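PDB 3NX4: putative oxidoreductase from Salmonella enterica subsp. enterica serovar Typhimurium, which binds NADP and probably acts as an NADPH-dependent acryloyl-CoA reductase of the medium-chain dehydrogenase/reductase family. Local coordinates for residues L4-Q9 / K52-F57; L20-L25 / A99-V104; V32-S37 / I63-T68; F57-G62 / N93-L98. All coordinates share one frame; numbering follows the deposited sequence.

All four contacts lie in the GroES-like region, the N-terminal hairpin and the connection that follows it. Contacts 3 and 4 are buried, contact 2 is partly buried and contact 1 is at the surface. Contact 3, strand pairing by backbone hydrogen bonds, comes nearest the cofactor, with the Asp-64 side chain about 8 Å from the bound NADP. Contact 4 also uses backbone bonds, but joins two loops rich in glycine and proline. Contact 1 rests on one phenylalanine ring, and contact 2 on two arginines, a leucine and a glutamate joined to one arginine through a water. Contacts 1 and 4 share Phe-57, and strand 2-8 makes backbone hydrogen bonds to both loops of contact 4. Contacts 2 and 3 meet through neighbouring strands 101-104 and 30-39.

Contact 1: L4-Q9 / K52-F57; sequences LILEQQ and KIIRHF
The end of strand 2-8 passes the irregular loop 52-57 with Glu-7 and Phe-57 as the closest backbone pair, their CA atoms 5.8 Å apart. The Phe-57 ring carries most of the contact. On one face lies Gln-8, whose CG is 4.1 Å from the ring centroid, a CH-pi contact. The Gln-8 amide continues over the same ring, stacked with its plane 29° from that of the ring, and NE2 reaches to 3.6 Å from Phe-57 CD2. Gln-8 gets there with CG between its backbone N and carbonyl carbon (chi1 59°) and an extended chain beyond. The opposite face of the ring is taken by Ile-54 CG2 from the same loop. At the ring edge, Leu-6 O lies 3.3 Å from Phe-57 CD1.

Strand 2-8 forms a two-stranded antiparallel hairpin with strand 13-19, and this loop, which follows helix 41-48 in the GroES-like region, packs along it. Thr-13 of the partner strand also touches Phe-57. Deeper in, Leu-6 turns its side chain to the loop. Its CB is 4.0 Å from Phe-57 CE1, and its CD1 makes a looser apolar contact with Ile-54 CG1 at 4.5 Å.

Contact 2: L20-L25 / A99-V104; sequences LEESQL and AERARV
Two guanidinium groups of strand 101-104 meet the short 3-10 turn 22-24 and Leu-25 just after it in different ways. The Arg-103 group has Leu-25 CB over one face, 3.9 Å above its plane. Its NH2 also comes 3.3 Å from Glu-22 O, but the angle is poor for a hydrogen bond. The Arg-101 group instead has Glu-22 OE1 and a water in its plane at the edge. The direct salt bridge, Glu-22 OE1 to Arg-101 NE, is long at 3.8 Å. The water fills in: it donates to Glu-22 OE1 at 2.6 Å and accepts from Arg-101 NE at 2.7 Å. The carboxylate and guanidinium planes stand 73° apart. Leu-25 touches both arginines, with CD1 4.0 Å from Arg-101 CB and CD2 3.8 Å from Arg-101 O. Leu-25 also touches Trp-95. Apolar packing and a water-bridged ion pair thus join the connection between strands 13-19 and 30-39 to strand 101-104 of the GroES-like sheet.

Contact 3: V32-S37 / I63-T68; sequences VDVHWS and IDFAGT
Phe-65 packs its side chain against Val-32 and Val-34 where strands 30-39 and 64-72 pair antiparallel, with a classic beta bulge, in the sheet of the GroES-like domain. Its CB lies 3.8 Å from Trp-36 O and 4.0 Å from Val-34 CG1. CG then meets the other branch, Val-34 CG2, at 4.1 Å. Further out, CE1 rests 3.8 Å from Val-32 CG1. This path follows from chi1 of 69°, which sets CG between the backbone N and the carbonyl carbon. Ala-102 and Val-104 of strand 101-104 and Leu-85 of strand 82-86 also pack on Phe-65.

In the bulge, His-35 and Trp-36 both face Ala-66. Ala-66 O accepts from both their backbone N atoms, each in the carbonyl plane, and Ala-66 N returns a bond to Trp-36 O. Asp-33 and Thr-68 form the other hydrogen-bonded pair. Next along, Gly-67 and Val-34 form a non-hydrogen-bonded pair, and Gly-67 CA makes a CA-H...O contact with Asp-33 O at 3.2 Å. The His-35 ring has Asp-33 O over its centre and Thr-68 OG1 at its edge. Thr-68 OG1 is itself hydrogen-bonded to Glu-82.

At the far end, Ser-37 OG is anti to its own backbone N (chi1 -174°). It donates to Asp-64 O at 2.8 Å from above the carbonyl plane, 41° out of it.

Contact 4: F57-G62 / N93-L98; sequences FPMIPG and NHWGGL
Ile-60 lies over one face of the Trp-95 indole. Its CG1 is 3.9 Å from the centroid of the five-membered ring, a CH-pi contact, and its CD1 reaches Trp-95 CE3 at 3.5 Å. At the edge, Trp-95 NE1 donates to Pro-58 O at 3.2 Å, which limits how the indole can turn. The selenium of Met-59, a selenomethionine here, sits obliquely beside the ring, 3.9 Å from Trp-95 CD1, in a Met-aromatic contact. The Met-59 side chain bends at chi2 and chi3 (75° and 58°) to bring it round.

The two segments are irregular loops of the GroES-like domain, joined by backbone bonds. Gly-96 N donates to Ile-60 O, Gly-97 N to Gly-62 O, and Leu-98 N to Pro-61 O. Glycines let the chains come this close: Gly-96 CA is 3.4 Å from Gly-62 O. Leu-98 CD1 covers Gly-62 CA at 3.7 Å.

Further out, Leu-20 and Pro-26 touch the indole. Leu-6 makes a backbone hydrogen bond with Met-59, and Leu-4 one with Leu-98.

Contact 1: L4-Q9 / K52-F57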
loop_
_atom_site.group_PDB
_atom_site.type_symbol
_atom_site.label_atom_id
_atom_site.label_comp_id
_atom_site.label_asym_id
_atom_site.label_seq_id
_atom_site.Cartn_x
_atom_site.Cartn_y
_atom_site.Cartn_z
ATOM N N LEU A 4 -16.319 7.049 -34.126
ATOM C CA LEU A 4 -16.541 5.642 -33.859
ATOM C C LEU A 4 -17.678 5.582 -32.859
ATOM O O LEU A 4 -17.620 6.210 -31.813
ATOM C CB LEU A 4 -15.284 4.980 -33.304
ATOM C CG LEU A 4 -15.411 3.645 -32.575
ATOM C CD1 LEU A 4 -16.177 2.635 -33.379
ATOM C CD2 LEU A 4 -14.049 3.100 -32.201
ATOM N N ILE A 5 -18.713 4.828 -33.185
ATOM C CA ILE A 5 -19.903 4.766 -32.357
ATOM C C ILE A 5 -20.190 3.393 -31.799
ATOM O O ILE A 5 -20.116 2.411 -32.510
ATOM C CB ILE A 5 -21.140 5.221 -33.141
ATOM C CG1 ILE A 5 -21.022 6.699 -33.500
ATOM C CG2 ILE A 5 -22.390 4.964 -32.338
ATOM C CD1 ILE A 5 -21.292 7.622 -32.359
ATOM N N LEU A 6 -20.523 3.342 -30.518
ATOM C CA LEU A 6 -20.853 2.092 -29.860
ATOM C C LEU A 6 -22.332 2.033 -29.544
ATOM O O LEU A 6 -22.876 2.939 -28.933
ATOM C CB LEU A 6 -20.074 1.933 -28.556
ATOM C CG LEU A 6 -18.551 1.958 -28.618
ATOM C CD1 LEU A 6 -17.979 1.662 -27.253
ATOM C CD2 LEU A 6 -18.037 0.981 -29.630
ATOM N N GLU A 7 -22.961 0.938 -29.958
ATOM C CA GLU A 7 -24.369 0.668 -29.704
ATOM C C GLU A 7 -24.485 -0.808 -29.344
ATOM O O GLU A 7 -23.737 -1.624 -29.873
ATOM C CB GLU A 7 -25.189 0.948 -30.962
ATOM C CG GLU A 7 -25.057 2.359 -31.497
ATOM C CD GLU A 7 -25.101 2.412 -33.008
ATOM O OE1 GLU A 7 -24.375 1.628 -33.650
ATOM O OE2 GLU A 7 -25.848 3.248 -33.557
ATOM N N GLN A 8 -25.401 -1.164 -28.448
ATOM C CA GLN A 8 -25.563 -2.575 -28.104
ATOM C C GLN A 8 -26.946 -3.070 -28.509
ATOM O O GLN A 8 -27.953 -2.591 -27.997
ATOM C CB GLN A 8 -25.353 -2.792 -26.607
ATOM C CG GLN A 8 -26.296 -2.002 -25.729
ATOM C CD GLN A 8 -26.219 -2.420 -24.278
ATOM O OE1 GLN A 8 -25.606 -3.430 -23.942
ATOM N NE2 GLN A 8 -26.845 -1.642 -23.405
ATOM N N GLN A 9 -26.989 -4.026 -29.434
ATOM C CA GLN A 9 -28.263 -4.564 -29.899
ATOM C C GLN A 9 -29.041 -5.342 -28.849
ATOM O O GLN A 9 -30.235 -5.117 -28.654
ATOM C CB GLN A 9 -28.017 -5.505 -31.075
ATOM C CG GLN A 9 -27.517 -6.875 -30.638
ATOM C CD GLN A 9 -27.585 -7.909 -31.741
ATOM O OE1 GLN A 9 -27.776 -9.097 -31.482
ATOM N NE2 GLN A 9 -27.434 -7.462 -32.983
ATOM N N LYS A 52 -18.020 -4.116 -18.635
ATOM C CA LYS A 52 -19.047 -3.231 -18.089
ATOM C C LYS A 52 -18.550 -1.783 -18.000
ATOM O O LYS A 52 -18.999 -1.008 -17.157
ATOM C CB LYS A 52 -19.487 -3.738 -16.708
ATOM C CG LYS A 52 -20.689 -3.022 -16.102
ATOM C CD LYS A 52 -20.996 -3.550 -14.703
ATOM C CE LYS A 52 -19.807 -3.371 -13.765
ATOM N NZ LYS A 52 -20.053 -3.972 -12.423
ATOM N N ILE A 53 -17.618 -1.424 -18.876
ATOM C CA ILE A 53 -17.064 -0.074 -18.895
ATOM C C ILE A 53 -18.117 0.967 -19.271
ATOM O O ILE A 53 -18.208 2.027 -18.649
ATOM C CB ILE A 53 -15.896 0.036 -19.891
ATOM C CG1 ILE A 53 -14.789 -0.958 -19.535
ATOM C CG2 ILE A 53 -15.359 1.460 -19.919
ATOM C CD1 ILE A 53 -14.043 -0.605 -18.265
ATOM N N ILE A 54 -18.923 0.655 -20.275
ATOM C CA ILE A 54 -19.938 1.584 -20.737
ATOM C C ILE A 54 -21.333 1.185 -20.279
ATOM O O ILE A 54 -21.807 0.101 -20.599
ATOM C CB ILE A 54 -19.956 1.645 -22.266
ATOM C CG1 ILE A 54 -18.541 1.824 -22.809
ATOM C CG2 ILE A 54 -20.832 2.776 -22.734
ATOM C CD1 ILE A 54 -17.942 3.142 -22.483
ATOM N N ARG A 55 -21.987 2.067 -19.531
ATOM C CA ARG A 55 -23.357 1.821 -19.095
ATOM C C ARG A 55 -24.365 2.687 -19.853
ATOM O O ARG A 55 -25.567 2.497 -19.731
ATOM C CB ARG A 55 -23.497 2.016 -17.588
ATOM C CG ARG A 55 -23.073 0.810 -16.786
ATOM C CD ARG A 55 -23.215 1.057 -15.298
ATOM N NE ARG A 55 -24.571 1.448 -14.921
ATOM C CZ ARG A 55 -25.567 0.592 -14.722
ATOM N NH1 ARG A 55 -25.363 -0.711 -14.870
ATOM N NH2 ARG A 55 -26.766 1.041 -14.378
ATOM N N HIS A 56 -23.863 3.625 -20.644
ATOM C CA HIS A 56 -24.711 4.514 -21.423
ATOM C C HIS A 56 -24.457 4.347 -22.916
ATOM O O HIS A 56 -23.323 4.381 -23.354
ATOM C CB HIS A 56 -24.436 5.969 -21.037
ATOM C CG HIS A 56 -25.017 6.371 -19.718
ATOM N ND1 HIS A 56 -26.376 6.413 -19.487
ATOM C CD2 HIS A 56 -24.429 6.779 -18.570
ATOM C CE1 HIS A 56 -26.599 6.812 -18.248
ATOM N NE2 HIS A 56 -25.434 7.038 -17.668
ATOM N N PHE A 57 -25.514 4.175 -23.693
ATOM C CA PHE A 57 -25.396 4.046 -25.139
ATOM C C PHE A 57 -26.450 4.921 -25.793
ATOM O O PHE A 57 -27.512 5.126 -25.224
ATOM C CB PHE A 57 -25.604 2.599 -25.562
ATOM C CG PHE A 57 -24.495 1.679 -25.154
ATOM C CD1 PHE A 57 -23.436 1.442 -25.999
ATOM C CD2 PHE A 57 -24.519 1.045 -23.934
ATOM C CE1 PHE A 57 -22.422 0.597 -25.632
ATOM C CE2 PHE A 57 -23.510 0.197 -23.570
ATOM C CZ PHE A 57 -22.457 -0.022 -24.420
#

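Contact 2: L20-L25 / A99-V104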
loop_
_atom_site.group_PDB
_atom_site.type_symbol
_atom_site.label_atom_id
_atom_site.label_comp_id
_atom_site.label_asym_id
_atom_site.label_seq_id
_atom_site.Cartn_x
_atom_site.Cartn_y
_atom_site.Cartn_z
ATOM N N LEU A 20 -21.913 11.964 -38.177
ATOM C CA LEU A 20 -22.914 12.603 -37.349
ATOM C C LEU A 20 -22.726 14.095 -37.369
ATOM O O LEU A 20 -21.697 14.591 -37.816
ATOM C CB LEU A 20 -22.886 12.072 -35.918
ATOM C CG LEU A 20 -21.592 12.210 -35.135
ATOM C CD1 LEU A 20 -21.860 11.971 -33.676
ATOM C CD2 LEU A 20 -20.592 11.224 -35.666
ATOM N N GLU A 21 -23.748 14.815 -36.931
ATOM C CA GLU A 21 -23.655 16.258 -36.837
ATOM C C GLU A 21 -22.981 16.668 -35.538
ATOM O O GLU A 21 -23.216 16.088 -34.492
ATOM C CB GLU A 21 -25.022 16.919 -36.974
ATOM C CG GLU A 21 -25.469 17.085 -38.410
ATOM C CD GLU A 21 -24.563 17.997 -39.210
ATOM O OE1 GLU A 21 -23.476 18.365 -38.713
ATOM O OE2 GLU A 21 -24.937 18.348 -40.346
ATOM N N GLU A 22 -22.183 17.716 -35.624
ATOM C CA GLU A 22 -21.415 18.214 -34.504
ATOM C C GLU A 22 -22.351 18.598 -33.374
ATOM O O GLU A 22 -22.008 18.485 -32.206
ATOM C CB GLU A 22 -20.589 19.417 -34.949
ATOM C CG GLU A 22 -19.695 19.987 -33.890
ATOM C CD GLU A 22 -18.744 21.017 -34.433
ATOM O OE1 GLU A 22 -18.505 21.023 -35.650
ATOM O OE2 GLU A 22 -18.229 21.820 -33.643
ATOM N N SER A 23 -23.533 19.074 -33.738
ATOM C CA SER A 23 -24.531 19.523 -32.766
ATOM C C SER A 23 -25.051 18.386 -31.881
ATOM O O SER A 23 -25.794 18.627 -30.934
ATOM C CB SER A 23 -25.699 20.219 -33.477
ATOM O OG SER A 23 -26.299 19.360 -34.429
ATOM N N GLN A 24 -24.660 17.155 -32.197
ATOM C CA GLN A 24 -25.054 15.991 -31.404
ATOM C C GLN A 24 -24.119 15.755 -30.216
ATOM O O GLN A 24 -24.439 14.988 -29.305
ATOM C CB GLN A 24 -25.079 14.731 -32.270
ATOM C CG GLN A 24 -26.030 14.781 -33.445
ATOM C CD GLN A 24 -26.036 13.473 -34.214
ATOM O OE1 GLN A 24 -25.767 13.442 -35.414
ATOM N NE2 GLN A 24 -26.337 12.381 -33.519
ATOM N N LEU A 25 -22.958 16.402 -30.237
ATOM C CA LEU A 25 -21.993 16.258 -29.154
ATOM C C LEU A 25 -22.584 16.745 -27.834
ATOM O O LEU A 25 -23.443 17.630 -27.828
ATOM C CB LEU A 25 -20.732 17.061 -29.458
ATOM C CG LEU A 25 -19.861 16.674 -30.648
ATOM C CD1 LEU A 25 -18.726 17.673 -30.779
ATOM C CD2 LEU A 25 -19.329 15.263 -30.478
ATOM N N ALA A 99 -13.107 10.367 -32.305
ATOM C CA ALA A 99 -13.995 11.121 -33.183
ATOM C C ALA A 99 -13.267 12.356 -33.696
ATOM O O ALA A 99 -12.225 12.745 -33.163
ATOM C CB ALA A 99 -15.260 11.524 -32.443
ATOM N N GLU A 100 -13.826 12.987 -34.720
ATOM C CA GLU A 100 -13.179 14.145 -35.317
ATOM C C GLU A 100 -13.289 15.391 -34.453
ATOM O O GLU A 100 -12.462 16.292 -34.560
ATOM C CB GLU A 100 -13.717 14.398 -36.728
ATOM C CG GLU A 100 -13.304 13.304 -37.705
ATOM C CD GLU A 100 -13.714 13.609 -39.132
ATOM O OE1 GLU A 100 -14.678 14.380 -39.317
ATOM O OE2 GLU A 100 -13.067 13.083 -40.064
ATOM N N ARG A 101 -14.298 15.426 -33.589
ATOM C CA ARG A 101 -14.494 16.552 -32.672
ATOM C C ARG A 101 -14.918 16.058 -31.302
ATOM O O ARG A 101 -15.560 15.016 -31.180
ATOM C CB ARG A 101 -15.579 17.505 -33.194
ATOM C CG ARG A 101 -15.585 17.696 -34.693
ATOM C CD ARG A 101 -15.001 19.032 -35.083
ATOM N NE ARG A 101 -15.248 19.337 -36.489
ATOM C CZ ARG A 101 -14.363 19.154 -37.465
ATOM N NH1 ARG A 101 -13.158 18.665 -37.195
ATOM N NH2 ARG A 101 -14.684 19.467 -38.715
ATOM N N ALA A 102 -14.582 16.831 -30.273
ATOM C CA ALA A 102 -15.010 16.533 -28.912
ATOM C C ALA A 102 -15.414 17.835 -28.251
ATOM O O ALA A 102 -14.914 18.902 -28.614
ATOM C CB ALA A 102 -13.889 15.847 -28.113
ATOM N N ARG A 103 -16.339 17.750 -27.303
ATOM C CA ARG A 103 -16.748 18.919 -26.532
ATOM C C ARG A 103 -16.726 18.561 -25.057
ATOM O O ARG A 103 -17.376 17.603 -24.639
ATOM C CB ARG A 103 -18.141 19.395 -26.951
ATOM C CG ARG A 103 -18.497 20.764 -26.381
ATOM C CD ARG A 103 -19.912 21.217 -26.803
ATOM N NE ARG A 103 -20.098 21.100 -28.238
ATOM C CZ ARG A 103 -21.282 21.104 -28.842
ATOM N NH1 ARG A 103 -22.391 21.219 -28.125
ATOM N NH2 ARG A 103 -21.355 20.987 -30.161
ATOM N N VAL A 104 -15.971 19.329 -24.274
ATOM C CA VAL A 104 -15.665 18.958 -22.899
ATOM C C VAL A 104 -15.545 20.169 -21.992
ATOM O O VAL A 104 -15.537 21.311 -22.449
ATOM C CB VAL A 104 -14.321 18.190 -22.806
ATOM C CG1 VAL A 104 -14.390 16.885 -23.587
ATOM C CG2 VAL A 104 -13.169 19.062 -23.304
HETATM O O HOH W 1 -17.635 19.688 -37.694
#

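Contact 3: V32-S37 / I63-T68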
loop_
_atom_site.group_PDB
_atom_site.type_symbol
_atom_site.label_atom_id
_atom_site.label_comp_id
_atom_site.label_asym_id
_atom_site.label_seq_id
_atom_site.Cartn_x
_atom_site.Cartn_y
_atom_site.Cartn_z
ATOM N N VAL A 32 -13.111 20.887 -29.356
ATOM C CA VAL A 32 -11.789 20.528 -29.838
ATOM C C VAL A 32 -11.873 19.767 -31.149
ATOM O O VAL A 32 -12.656 18.826 -31.280
ATOM C CB VAL A 32 -11.056 19.655 -28.799
ATOM C CG1 VAL A 32 -9.669 19.301 -29.282
ATOM C CG2 VAL A 32 -11.002 20.381 -27.444
ATOM N N ASP A 33 -11.077 20.193 -32.122
ATOM C CA ASP A 33 -10.902 19.432 -33.348
ATOM C C ASP A 33 -9.789 18.429 -33.087
ATOM O O ASP A 33 -8.630 18.810 -32.925
ATOM C CB ASP A 33 -10.539 20.357 -34.507
ATOM C CG ASP A 33 -11.641 21.356 -34.820
ATOM O OD1 ASP A 33 -12.810 21.099 -34.455
ATOM O OD2 ASP A 33 -11.336 22.396 -35.438
ATOM N N VAL A 34 -10.161 17.154 -33.024
ATOM C CA VAL A 34 -9.254 16.085 -32.620
ATOM C C VAL A 34 -8.342 15.658 -33.755
ATOM O O VAL A 34 -8.797 15.426 -34.875
ATOM C CB VAL A 34 -10.041 14.865 -32.110
ATOM C CG1 VAL A 34 -9.098 13.705 -31.801
ATOM C CG2 VAL A 34 -10.868 15.255 -30.870
ATOM N N HIS A 35 -7.049 15.546 -33.468
ATOM C CA HIS A 35 -6.093 15.138 -34.491
ATOM C C HIS A 35 -5.515 13.763 -34.210
ATOM O O HIS A 35 -5.144 13.043 -35.134
ATOM C CB HIS A 35 -4.986 16.179 -34.635
ATOM C CG HIS A 35 -5.489 17.514 -35.089
ATOM N ND1 HIS A 35 -5.017 18.703 -34.577
ATOM C CD2 HIS A 35 -6.441 17.845 -35.993
ATOM C CE1 HIS A 35 -5.650 19.711 -35.152
ATOM N NE2 HIS A 35 -6.522 19.217 -36.014
ATOM N N TRP A 36 -5.452 13.402 -32.930
ATOM C CA TRP A 36 -4.941 12.101 -32.515
ATOM C C TRP A 36 -5.742 11.559 -31.346
ATOM O O TRP A 36 -6.242 12.321 -30.515
ATOM C CB TRP A 36 -3.476 12.213 -32.092
ATOM C CG TRP A 36 -2.596 12.743 -33.166
ATOM C CD1 TRP A 36 -2.209 14.045 -33.346
ATOM C CD2 TRP A 36 -1.995 11.996 -34.223
ATOM N NE1 TRP A 36 -1.398 14.146 -34.450
ATOM C CE2 TRP A 36 -1.257 12.903 -35.009
ATOM C CE3 TRP A 36 -2.006 10.640 -34.583
ATOM C CZ2 TRP A 36 -0.538 12.500 -36.135
ATOM C CZ3 TRP A 36 -1.296 10.247 -35.701
ATOM C CH2 TRP A 36 -0.568 11.171 -36.460
ATOM N N SER A 37 -5.872 10.240 -31.295
ATOM C CA SER A 37 -6.366 9.563 -30.105
ATOM C C SER A 37 -5.500 8.317 -29.890
ATOM O O SER A 37 -4.444 8.181 -30.509
ATOM C CB SER A 37 -7.848 9.202 -30.238
ATOM O OG SER A 37 -8.359 8.672 -29.019
ATOM N N ILE A 63 -10.763 7.403 -24.215
ATOM C CA ILE A 63 -10.513 8.136 -22.984
ATOM C C ILE A 63 -9.428 9.194 -23.170
ATOM O O ILE A 63 -9.165 9.986 -22.267
ATOM C CB ILE A 63 -10.140 7.179 -21.818
ATOM C CG1 ILE A 63 -8.818 6.459 -22.101
ATOM C CG2 ILE A 63 -11.257 6.162 -21.587
ATOM C CD1 ILE A 63 -8.455 5.408 -21.040
ATOM N N ASP A 64 -8.801 9.204 -24.344
ATOM C CA ASP A 64 -7.749 10.171 -24.641
ATOM C C ASP A 64 -8.055 10.925 -25.930
ATOM O O ASP A 64 -8.723 10.402 -26.818
ATOM C CB ASP A 64 -6.401 9.463 -24.868
ATOM C CG ASP A 64 -5.998 8.552 -23.733
ATOM O OD1 ASP A 64 -6.426 8.782 -22.582
ATOM O OD2 ASP A 64 -5.212 7.612 -24.001
ATOM N N PHE A 65 -7.533 12.141 -26.042
ATOM C CA PHE A 65 -7.440 12.801 -27.340
ATOM C C PHE A 65 -6.452 13.958 -27.284
ATOM O O PHE A 65 -6.115 14.451 -26.207
ATOM C CB PHE A 65 -8.815 13.243 -27.883
ATOM C CG PHE A 65 -9.463 14.379 -27.103
ATOM C CD1 PHE A 65 -8.942 15.661 -27.149
ATOM C CD2 PHE A 65 -10.602 14.153 -26.340
ATOM C CE1 PHE A 65 -9.551 16.712 -26.439
ATOM C CE2 PHE A 65 -11.212 15.189 -25.638
ATOM C CZ PHE A 65 -10.682 16.468 -25.684
ATOM N N ALA A 66 -5.965 14.363 -28.449
ATOM C CA ALA A 66 -5.177 15.578 -28.568
ATOM C C ALA A 66 -5.632 16.317 -29.822
ATOM O O ALA A 66 -5.859 15.703 -30.863
ATOM C CB ALA A 66 -3.707 15.253 -28.650
ATOM N N GLY A 67 -5.761 17.633 -29.728
ATOM C CA GLY A 67 -6.194 18.401 -30.877
ATOM C C GLY A 67 -6.093 19.884 -30.636
ATOM O O GLY A 67 -5.410 20.331 -29.710
ATOM N N THR A 68 -6.791 20.643 -31.473
ATOM C CA THR A 68 -6.744 22.092 -31.432
ATOM C C THR A 68 -8.115 22.637 -31.072
ATOM O O THR A 68 -9.129 22.204 -31.620
ATOM C CB THR A 68 -6.345 22.654 -32.821
ATOM O OG1 THR A 68 -5.116 22.052 -33.240
ATOM C CG2 THR A 68 -6.167 24.159 -32.768
HETATM O O HOH W 2 -8.661 6.722 -26.131
#

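Contact 4: F57-G62 / N93-L98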
loop_
_atom_site.group_PDB
_atom_site.type_symbol
_atom_site.label_atom_id
_atom_site.label_comp_id
_atom_site.label_asym_id
_atom_site.label_seq_id
_atom_site.Cartn_x
_atom_site.Cartn_y
_atom_site.Cartn_z
ATOM N N PHE A 57 -25.514 4.175 -23.693
ATOM C CA PHE A 57 -25.396 4.046 -25.139
ATOM C C PHE A 57 -26.450 4.921 -25.793
ATOM O O PHE A 57 -27.512 5.126 -25.224
ATOM C CB PHE A 57 -25.604 2.599 -25.562
ATOM C CG PHE A 57 -24.495 1.679 -25.154
ATOM C CD1 PHE A 57 -23.436 1.442 -25.999
ATOM C CD2 PHE A 57 -24.519 1.045 -23.934
ATOM C CE1 PHE A 57 -22.422 0.597 -25.632
ATOM C CE2 PHE A 57 -23.510 0.197 -23.570
ATOM C CZ PHE A 57 -22.457 -0.022 -24.420
ATOM N N PRO A 58 -26.186 5.430 -26.986
ATOM C CA PRO A 58 -24.935 5.238 -27.714
ATOM C C PRO A 58 -23.772 6.032 -27.126
ATOM O O PRO A 58 -23.970 7.070 -26.512
ATOM C CB PRO A 58 -25.278 5.762 -29.100
ATOM C CG PRO A 58 -26.256 6.826 -28.842
ATOM C CD PRO A 58 -27.061 6.402 -27.653
HETATM N N MSE A 59 -22.563 5.525 -27.316
HETATM C CA MSE A 59 -21.378 6.157 -26.769
HETATM C C MSE A 59 -20.231 6.297 -27.753
HETATM O O MSE A 59 -19.952 5.394 -28.513
HETATM C CB MSE A 59 -20.904 5.348 -25.560
HETATM C CG MSE A 59 -19.535 5.723 -25.045
HETATM SE SE MSE A 59 -19.570 7.383 -24.091
HETATM C CE MSE A 59 -20.872 6.890 -22.773
ATOM N N ILE A 60 -19.545 7.428 -27.709
ATOM C CA ILE A 60 -18.340 7.601 -28.493
ATOM C C ILE A 60 -17.239 7.291 -27.489
ATOM O O ILE A 60 -17.087 7.997 -26.507
ATOM C CB ILE A 60 -18.165 9.029 -28.968
ATOM C CG1 ILE A 60 -19.267 9.406 -29.950
ATOM C CG2 ILE A 60 -16.830 9.202 -29.631
ATOM C CD1 ILE A 60 -18.929 10.617 -30.756
ATOM N N PRO A 61 -16.480 6.232 -27.729
ATOM C CA PRO A 61 -15.448 5.824 -26.776
ATOM C C PRO A 61 -14.162 6.607 -27.007
ATOM O O PRO A 61 -14.106 7.468 -27.894
ATOM C CB PRO A 61 -15.242 4.352 -27.118
ATOM C CG PRO A 61 -15.455 4.308 -28.601
ATOM C CD PRO A 61 -16.573 5.305 -28.873
ATOM N N GLY A 62 -13.141 6.303 -26.211
ATOM C CA GLY A 62 -11.853 6.959 -26.329
ATOM C C GLY A 62 -11.607 7.862 -25.135
ATOM O O GLY A 62 -12.166 8.960 -25.047
ATOM N N ASN A 93 -18.402 7.906 -19.609
ATOM C CA ASN A 93 -19.705 8.504 -19.368
ATOM C C ASN A 93 -19.897 9.780 -20.181
ATOM O O ASN A 93 -20.944 10.411 -20.123
ATOM C CB ASN A 93 -19.951 8.760 -17.879
ATOM C CG ASN A 93 -18.848 9.566 -17.234
ATOM O OD1 ASN A 93 -18.377 10.554 -17.789
ATOM N ND2 ASN A 93 -18.436 9.151 -16.046
ATOM N N HIS A 94 -18.870 10.165 -20.924
ATOM C CA HIS A 94 -18.927 11.358 -21.752
ATOM C C HIS A 94 -18.361 11.059 -23.136
ATOM O O HIS A 94 -17.289 10.476 -23.243
ATOM C CB HIS A 94 -18.134 12.475 -21.077
ATOM C CG HIS A 94 -18.256 13.806 -21.748
ATOM N ND1 HIS A 94 -19.161 14.761 -21.344
ATOM C CD2 HIS A 94 -17.573 14.348 -22.782
ATOM C CE1 HIS A 94 -19.036 15.833 -22.105
ATOM N NE2 HIS A 94 -18.080 15.608 -22.985
ATOM N N TRP A 95 -19.056 11.466 -24.193
ATOM C CA TRP A 95 -18.552 11.228 -25.542
ATOM C C TRP A 95 -17.089 11.636 -25.655
ATOM O O TRP A 95 -16.704 12.735 -25.245
ATOM C CB TRP A 95 -19.405 11.949 -26.584
ATOM C CG TRP A 95 -20.686 11.226 -26.891
ATOM C CD1 TRP A 95 -21.259 10.221 -26.164
ATOM C CD2 TRP A 95 -21.541 11.442 -28.020
ATOM N NE1 TRP A 95 -22.422 9.805 -26.767
ATOM C CE2 TRP A 95 -22.616 10.538 -27.910
ATOM C CE3 TRP A 95 -21.505 12.316 -29.111
ATOM C CZ2 TRP A 95 -23.642 10.482 -28.848
ATOM C CZ3 TRP A 95 -22.523 12.257 -30.041
ATOM C CH2 TRP A 95 -23.576 11.346 -29.905
ATOM N N GLY A 96 -16.282 10.744 -26.220
ATOM C CA GLY A 96 -14.842 10.846 -26.105
ATOM C C GLY A 96 -14.023 11.110 -27.351
ATOM O O GLY A 96 -14.467 11.760 -28.300
ATOM N N GLY A 97 -12.806 10.573 -27.340
ATOM C CA GLY A 97 -11.760 11.033 -28.229
ATOM C C GLY A 97 -11.666 10.351 -29.571
ATOM O O GLY A 97 -10.948 10.825 -30.456
ATOM N N LEU A 98 -12.374 9.240 -29.733
ATOM C CA LEU A 98 -12.309 8.514 -31.000
ATOM C C LEU A 98 -13.318 9.095 -31.982
ATOM O O LEU A 98 -14.253 8.424 -32.424
ATOM C CB LEU A 98 -12.468 6.998 -30.786
ATOM C CG LEU A 98 -11.243 6.385 -30.088
ATOM C CD1 LEU A 98 -11.539 5.039 -29.427
ATOM C CD2 LEU A 98 -10.066 6.269 -31.054
#